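Aminotransferase TlmJ (Streptoalloteichus hindustanus, PDB 5UID) probably transfers amino groups with the help of pyridoxal 5'-phosphate, as a member of the DegT/DnrJ/EryC1 aminotransferase family. Local coordinates at residues 311-324 with 371-383. Residues are numbered along the deposited sequence; the frame is centred on the assembly and turned at random.
Sequences VRDAMARRLYDRGV and TVIGEVRAGLAAL
A water molecule ties R318 to E375: it accepts from R318 NE at 2.9 Å and donates to the backbone O of E375, also at 2.9 Å; its approach to E375 OE1 is too close to be trusted as modelled. The R318 chain runs extended from CG to NE, its CG anti to the backbone N (chi1 -178°), which lays NE 3.3 Å from G379 CA. A382 CB sits over one face of the guanidinium, offset toward its rim; NH2 of R322 lies over the opposite face. With an alanine in place of R318, the water would probably lose its arginine anchor and a gap would open beside G379 and A382. R322 CG lies 3.2 Å from E375 OE1, while the salt bridge from R322 NE to E375 OE1 is long. Selenomethionine M315 is a knob among V376, G379, L380 and L383, its CE 3.4 Å from V376 CA and its SE against the backbone of G379, which has no side chain to block it. L319 CD2 meets E375 CB at 3.5 Å. Helix 309-321 ends in a Schellman motif at G323. Segments 311-321 and 371-383 run at 132° to each other, nearer antiparallel than parallel, joining two helices of the C-terminal small domain of a fold-type I aminotransferase.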
ATOM      1  N   VAL A 311      38.722   6.320  -4.108  1.00 43.98           N
ATOM      2  CA  VAL A 311      38.226   7.083  -5.249  1.00 41.44           C
ATOM      3  C   VAL A 311      36.750   6.849  -5.528  1.00 36.91           C
ATOM      4  O   VAL A 311      36.192   7.527  -6.404  1.00 38.18           O
ATOM      5  CB  VAL A 311      39.048   6.796  -6.525  1.00 36.49           C
ATOM      6  CG1 VAL A 311      40.538   6.897  -6.237  1.00 39.31           C
ATOM      7  CG2 VAL A 311      38.691   5.434  -7.104  1.00 35.26           C
ATOM      8  N   ARG A 312      36.093   5.925  -4.819  1.00 31.63           N
ATOM      9  CA  ARG A 312      34.685   5.641  -5.088  1.00 28.97           C
ATOM     10  C   ARG A 312      33.818   6.867  -4.830  1.00 34.30           C
ATOM     11  O   ARG A 312      33.006   7.258  -5.678  1.00 42.42           O
ATOM     12  CB  ARG A 312      34.215   4.460  -4.234  1.00 36.31           C
ATOM     13  CG  ARG A 312      32.936   3.767  -4.718  1.00 33.52           C
ATOM     14  CD  ARG A 312      31.665   4.491  -4.276  1.00 32.37           C
ATOM     15  NE  ARG A 312      31.639   4.729  -2.836  1.00 33.22           N
ATOM     16  CZ  ARG A 312      31.238   3.834  -1.937  1.00 33.35           C
ATOM     17  NH1 ARG A 312      31.247   4.140  -0.648  1.00 30.35           N
ATOM     18  NH2 ARG A 312      30.828   2.633  -2.326  1.00 26.04           N
ATOM     19  N   ASP A 313      33.968   7.481  -3.655  1.00 31.88           N
ATOM     20  CA  ASP A 313      33.150   8.642  -3.323  1.00 36.82           C
ATOM     21  C   ASP A 313      33.488   9.828  -4.216  1.00 36.83           C
ATOM     22  O   ASP A 313      32.588  10.534  -4.685  1.00 32.49           O
ATOM     23  CB  ASP A 313      33.328   9.005  -1.849  1.00 39.16           C
ATOM     24  CG  ASP A 313      32.832   7.914  -0.918  1.00 40.28           C
ATOM     25  OD1 ASP A 313      32.266   6.917  -1.416  1.00 41.94           O
ATOM     26  OD2 ASP A 313      33.008   8.052   0.309  1.00 41.44           O
ATOM     27  N   ALA A 314      34.781  10.056  -4.466  1.00 37.51           N
ATOM     28  CA  ALA A 314      35.184  11.137  -5.358  1.00 33.94           C
ATOM     29  C   ALA A 314      34.674  10.910  -6.775  1.00 37.83           C
ATOM     30  O   ALA A 314      34.402  11.876  -7.499  1.00 36.96           O
ATOM     31  CB  ALA A 314      36.705  11.279  -5.354  1.00 36.70           C
HETATM   32  N   MSE A 315      34.530   9.652  -7.182  1.00 30.78           N
HETATM   33  CA  MSE A 315      34.006   9.324  -8.499  1.00 33.54           C
HETATM   34  C   MSE A 315      32.537   9.719  -8.621  1.00 39.53           C
HETATM   35  O   MSE A 315      32.120  10.297  -9.626  1.00 39.62           O
HETATM   36  CB  MSE A 315      34.164   7.832  -8.783  1.00 32.48           C
HETATM   37  CG  MSE A 315      33.809   7.448 -10.199  1.00 44.42           C
HETATM   38 SE   MSE A 315      35.103   8.161 -11.463  0.68 55.38          SE
HETATM   39  CE  MSE A 315      33.998   8.100 -13.037  1.00 52.01           C
ATOM     40  N   ALA A 316      31.756   9.398  -7.587  1.00 34.03           N
ATOM     41  CA  ALA A 316      30.339   9.744  -7.596  1.00 34.46           C
ATOM     42  C   ALA A 316      30.139  11.255  -7.559  1.00 34.12           C
ATOM     43  O   ALA A 316      29.231  11.780  -8.214  1.00 40.53           O
ATOM     44  CB  ALA A 316      29.627   9.074  -6.421  1.00 29.33           C
ATOM     45  N   ARG A 317      30.978  11.968  -6.803  1.00 31.77           N
ATOM     46  CA  ARG A 317      30.893  13.427  -6.774  1.00 31.90           C
ATOM     47  C   ARG A 317      31.236  14.024  -8.133  1.00 35.91           C
ATOM     48  O   ARG A 317      30.578  14.967  -8.589  1.00 34.24           O
ATOM     49  CB  ARG A 317      31.823  13.988  -5.697  1.00 38.87           C
ATOM     50  CG  ARG A 317      31.282  13.900  -4.280  1.00 51.01           C
ATOM     51  CD  ARG A 317      32.375  13.495  -3.299  1.00 63.70           C
ATOM     52  NE  ARG A 317      33.585  14.301  -3.451  1.00 73.56           N
ATOM     53  CZ  ARG A 317      34.758  13.996  -2.906  1.00 73.34           C
ATOM     54  NH1 ARG A 317      35.808  14.785  -3.095  1.00 74.15           N
ATOM     55  NH2 ARG A 317      34.884  12.896  -2.176  1.00 70.31           N
ATOM     56  N   ARG A 318      32.268  13.492  -8.789  1.00 36.30           N
ATOM     57  CA  ARG A 318      32.657  13.997 -10.100  1.00 41.58           C
ATOM     58  C   ARG A 318      31.578  13.713 -11.138  1.00 44.17           C
ATOM     59  O   ARG A 318      31.202  14.599 -11.914  1.00 44.33           O
ATOM     60  CB  ARG A 318      33.989  13.380 -10.524  1.00 37.47           C
ATOM     61  CG  ARG A 318      34.500  13.879 -11.865  1.00 45.30           C
ATOM     62  CD  ARG A 318      35.780  13.168 -12.266  1.00 47.27           C
ATOM     63  NE  ARG A 318      36.217  13.544 -13.608  1.00 51.23           N
ATOM     64  CZ  ARG A 318      37.157  14.446 -13.865  1.00 61.38           C
ATOM     65  NH1 ARG A 318      37.772  15.069 -12.868  1.00 66.99           N
ATOM     66  NH2 ARG A 318      37.486  14.723 -15.119  1.00 64.95           N
ATOM     67  N   LEU A 319      31.068  12.479 -11.162  1.00 40.14           N
ATOM     68  CA  LEU A 319      30.022  12.127 -12.119  1.00 38.92           C
ATOM     69  C   LEU A 319      28.773  12.970 -11.905  1.00 35.98           C
ATOM     70  O   LEU A 319      28.124  13.386 -12.873  1.00 33.87           O
ATOM     71  CB  LEU A 319      29.692  10.639 -12.014  1.00 27.74           C
ATOM     72  CG  LEU A 319      30.798   9.714 -12.521  1.00 40.46           C
ATOM     73  CD1 LEU A 319      30.416   8.252 -12.365  1.00 37.19           C
ATOM     74  CD2 LEU A 319      31.110  10.035 -13.967  1.00 41.56           C
ATOM     75  N   TYR A 320      28.424  13.240 -10.643  1.00 38.76           N
ATOM     76  CA  TYR A 320      27.274  14.090 -10.357  1.00 38.70           C
ATOM     77  C   TYR A 320      27.451  15.476 -10.966  1.00 41.62           C
ATOM     78  O   TYR A 320      26.530  16.013 -11.591  1.00 43.34           O
ATOM     79  CB  TYR A 320      27.053  14.193  -8.847  1.00 37.82           C
ATOM     80  CG  TYR A 320      25.802  14.958  -8.471  1.00 46.03           C
ATOM     81  CD1 TYR A 320      24.589  14.304  -8.318  1.00 46.55           C
ATOM     82  CD2 TYR A 320      25.833  16.335  -8.278  1.00 49.64           C
ATOM     83  CE1 TYR A 320      23.444  14.997  -7.977  1.00 49.11           C
ATOM     84  CE2 TYR A 320      24.689  17.034  -7.940  1.00 48.34           C
ATOM     85  CZ  TYR A 320      23.498  16.358  -7.791  1.00 52.48           C
ATOM     86  OH  TYR A 320      22.354  17.044  -7.453  1.00 64.90           O
ATOM     87  N   ASP A 321      28.633  16.072 -10.791  1.00 45.05           N
ATOM     88  CA  ASP A 321      28.890  17.394 -11.354  1.00 46.81           C
ATOM     89  C   ASP A 321      28.852  17.394 -12.877  1.00 43.19           C
ATOM     90  O   ASP A 321      28.647  18.450 -13.481  1.00 42.74           O
ATOM     91  CB  ASP A 321      30.243  17.923 -10.875  1.00 52.80           C
ATOM     92  CG  ASP A 321      30.289  18.143  -9.376  1.00 56.51           C
ATOM     93  OD1 ASP A 321      29.210  18.281  -8.761  1.00 57.84           O
ATOM     94  OD2 ASP A 321      31.404  18.184  -8.814  1.00 57.25           O
ATOM     95  N   ARG A 322      29.051  16.241 -13.509  1.00 42.74           N
ATOM     96  CA  ARG A 322      29.027  16.134 -14.962  1.00 44.07           C
ATOM     97  C   ARG A 322      27.663  15.724 -15.501  1.00 41.60           C
ATOM     98  O   ARG A 322      27.533  15.492 -16.707  1.00 45.52           O
ATOM     99  CB  ARG A 322      30.088  15.138 -15.434  1.00 49.13           C
ATOM    100  CG  ARG A 322      31.504  15.450 -14.964  1.00 56.71           C
ATOM    101  CD  ARG A 322      32.135  16.575 -15.762  1.00 64.14           C
ATOM    102  NE  ARG A 322      33.580  16.630 -15.564  1.00 76.60           N
ATOM    103  CZ  ARG A 322      34.180  17.352 -14.622  1.00 87.13           C
ATOM    104  NH1 ARG A 322      33.460  18.088 -13.786  1.00 91.30           N
ATOM    105  NH2 ARG A 322      35.502  17.337 -14.517  1.00 89.45           N
ATOM    106  N   GLY A 323      26.651  15.632 -14.645  1.00 39.44           N
ATOM    107  CA  GLY A 323      25.327  15.244 -15.081  1.00 41.65           C
ATOM    108  C   GLY A 323      25.086  13.755 -15.167  1.00 40.85           C
ATOM    109  O   GLY A 323      24.205  13.332 -15.923  1.00 44.87           O
ATOM    110  N   VAL A 324      25.828  12.944 -14.418  1.00 31.44           N
ATOM    111  CA  VAL A 324      25.668  11.493 -14.425  1.00 31.07           C
ATOM    112  C   VAL A 324      25.396  11.061 -12.991  1.00 33.87           C
ATOM    113  O   VAL A 324      26.309  11.029 -12.160  1.00 33.56           O
ATOM    114  CB  VAL A 324      26.893  10.775 -15.007  1.00 29.39           C
ATOM    115  CG1 VAL A 324      26.754   9.267 -14.845  1.00 27.76           C
ATOM    116  CG2 VAL A 324      27.077  11.145 -16.472  1.00 34.14           C
ATOM    117  N   THR A 371      27.869   9.016 -22.960  1.00 32.33           N
ATOM    118  CA  THR A 371      28.218  10.016 -21.956  1.00 37.34           C
ATOM    119  C   THR A 371      28.691   9.358 -20.664  1.00 39.56           C
ATOM    120  O   THR A 371      29.650   9.825 -20.039  1.00 39.73           O
ATOM    121  CB  THR A 371      27.022  10.930 -21.682  1.00 34.15           C
ATOM    122  OG1 THR A 371      26.584  11.527 -22.908  1.00 36.14           O
ATOM    123  CG2 THR A 371      27.401  12.033 -20.702  1.00 28.12           C
ATOM    124  N   VAL A 372      28.038   8.268 -20.255  1.00 35.05           N
ATOM    125  CA  VAL A 372      28.441   7.568 -19.038  1.00 32.86           C
ATOM    126  C   VAL A 372      29.821   6.946 -19.214  1.00 28.84           C
ATOM    127  O   VAL A 372      30.704   7.107 -18.363  1.00 27.72           O
ATOM    128  CB  VAL A 372      27.390   6.510 -18.653  1.00 31.46           C
ATOM    129  CG1 VAL A 372      27.914   5.622 -17.533  1.00 30.75           C
ATOM    130  CG2 VAL A 372      26.093   7.182 -18.234  1.00 24.81           C
ATOM    131  N   ILE A 373      30.030   6.230 -20.323  1.00 28.56           N
ATOM    132  CA  ILE A 373      31.321   5.592 -20.569  1.00 34.64           C
ATOM    133  C   ILE A 373      32.431   6.634 -20.627  1.00 41.17           C
ATOM    134  O   ILE A 373      33.513   6.442 -20.059  1.00 43.79           O
ATOM    135  CB  ILE A 373      31.267   4.755 -21.860  1.00 37.00           C
ATOM    136  CG1 ILE A 373      30.251   3.622 -21.723  1.00 35.74           C
ATOM    137  CG2 ILE A 373      32.647   4.201 -22.196  1.00 38.63           C
ATOM    138  CD1 ILE A 373      30.053   2.827 -22.996  1.00 35.71           C
ATOM    139  N   GLY A 374      32.179   7.754 -21.309  1.00 36.98           N
ATOM    140  CA  GLY A 374      33.198   8.786 -21.421  1.00 34.36           C
ATOM    141  C   GLY A 374      33.540   9.424 -20.088  1.00 35.86           C
ATOM    142  O   GLY A 374      34.714   9.634 -19.772  1.00 40.45           O
ATOM    143  N   GLU A 375      32.521   9.742 -19.287  1.00 31.33           N
ATOM    144  CA  GLU A 375      32.773  10.345 -17.984  1.00 33.41           C
ATOM    145  C   GLU A 375      33.447   9.366 -17.030  1.00 37.10           C
ATOM    146  O   GLU A 375      34.287   9.776 -16.218  1.00 33.72           O
ATOM    147  CB  GLU A 375      31.469  10.864 -17.381  1.00 36.90           C
ATOM    148  CG  GLU A 375      30.890  12.063 -18.101  1.00 40.87           C
ATOM    149  CD  GLU A 375      31.787  13.279 -18.018  1.00 55.12           C
ATOM    150  OE1 GLU A 375      32.589  13.358 -17.063  1.00 56.86           O
ATOM    151  OE2 GLU A 375      31.695  14.153 -18.905  1.00 59.10           O
ATOM    152  N   VAL A 376      33.103   8.078 -17.113  1.00 27.67           N
ATOM    153  CA  VAL A 376      33.746   7.083 -16.258  1.00 29.39           C
ATOM    154  C   VAL A 376      35.223   6.952 -16.610  1.00 32.04           C
ATOM    155  O   VAL A 376      36.090   6.956 -15.728  1.00 31.89           O
ATOM    156  CB  VAL A 376      33.013   5.730 -16.350  1.00 34.18           C
ATOM    157  CG1 VAL A 376      33.850   4.627 -15.718  1.00 29.38           C
ATOM    158  CG2 VAL A 376      31.660   5.813 -15.656  1.00 29.70           C
ATOM    159  N   ARG A 377      35.532   6.848 -17.905  1.00 35.23           N
ATOM    160  CA  ARG A 377      36.926   6.732 -18.324  1.00 35.23           C
ATOM    161  C   ARG A 377      37.717   7.986 -17.972  1.00 30.39           C
ATOM    162  O   ARG A 377      38.858   7.897 -17.505  1.00 34.83           O
ATOM    163  CB  ARG A 377      37.005   6.451 -19.826  1.00 33.14           C
ATOM    164  CG  ARG A 377      36.430   5.100 -20.243  1.00 29.08           C
ATOM    165  CD  ARG A 377      36.608   4.863 -21.736  1.00 36.68           C
ATOM    166  NE  ARG A 377      38.019   4.831 -22.109  1.00 38.53           N
ATOM    167  CZ  ARG A 377      38.707   3.718 -22.342  1.00 40.48           C
ATOM    168  NH1 ARG A 377      39.990   3.789 -22.668  1.00 39.82           N
ATOM    169  NH2 ARG A 377      38.113   2.536 -22.258  1.00 32.00           N
ATOM    170  N   ALA A 378      37.127   9.164 -18.186  1.00 32.37           N
ATOM    171  CA  ALA A 378      37.819  10.406 -17.856  1.00 31.18           C
ATOM    172  C   ALA A 378      37.964  10.574 -16.349  1.00 33.67           C
ATOM    173  O   ALA A 378      39.008  11.029 -15.866  1.00 33.61           O
ATOM    174  CB  ALA A 378      37.080  11.599 -18.459  1.00 30.84           C
ATOM    175  N   GLY A 379      36.927  10.214 -15.591  1.00 38.65           N
ATOM    176  CA  GLY A 379      36.998  10.353 -14.146  1.00 38.50           C
ATOM    177  C   GLY A 379      38.073   9.482 -13.526  1.00 37.73           C
ATOM    178  O   GLY A 379      38.830   9.933 -12.662  1.00 33.28           O
ATOM    179  N   LEU A 380      38.161   8.225 -13.964  1.00 36.35           N
ATOM    180  CA  LEU A 380      39.177   7.336 -13.415  1.00 37.85           C
ATOM    181  C   LEU A 380      40.578   7.752 -13.842  1.00 44.11           C
ATOM    182  O   LEU A 380      41.535   7.565 -13.082  1.00 37.99           O
ATOM    183  CB  LEU A 380      38.896   5.895 -13.833  1.00 40.95           C
ATOM    184  CG  LEU A 380      39.447   4.844 -12.870  1.00 54.76           C
ATOM    185  CD1 LEU A 380      38.883   5.057 -11.474  1.00 52.30           C
ATOM    186  CD2 LEU A 380      39.124   3.452 -13.367  1.00 61.12           C
ATOM    187  N   ALA A 381      40.723   8.318 -15.044  1.00 34.52           N
ATOM    188  CA  ALA A 381      42.029   8.813 -15.466  1.00 39.80           C
ATOM    189  C   ALA A 381      42.480   9.983 -14.601  1.00 42.14           C
ATOM    190  O   ALA A 381      43.661  10.083 -14.248  1.00 43.56           O
ATOM    191  CB  ALA A 381      41.991   9.219 -16.940  1.00 37.99           C
ATOM    192  N   ALA A 382      41.552  10.869 -14.239  1.00 42.23           N
ATOM    193  CA  ALA A 382      41.899  12.030 -13.430  1.00 43.29           C
ATOM    194  C   ALA A 382      42.143  11.668 -11.971  1.00 44.21           C
ATOM    195  O   ALA A 382      42.966  12.309 -11.309  1.00 45.96           O
ATOM    196  CB  ALA A 382      40.795  13.085 -13.527  1.00 44.66           C
ATOM    197  N   LEU A 383      41.449  10.657 -11.454  1.00 47.12           N
ATOM    198  CA  LEU A 383      41.593  10.258 -10.060  1.00 49.32           C
ATOM    199  C   LEU A 383      42.694   9.228  -9.844  1.00 59.34           C
ATOM    200  O   LEU A 383      42.900   8.795  -8.706  1.00 59.30           O
ATOM    201  CB  LEU A 383      40.264   9.712  -9.529  1.00 45.28           C
ATOM    202  CG  LEU A 383      39.122  10.728  -9.450  1.00 40.54           C
ATOM    203  CD1 LEU A 383      37.854  10.077  -8.927  1.00 35.86           C
ATOM    204  CD2 LEU A 383      39.521  11.909  -8.581  1.00 37.46           C
TER
HETATM  205  O   HOH W   1      34.202  12.593 -15.455  1.00 42.78           O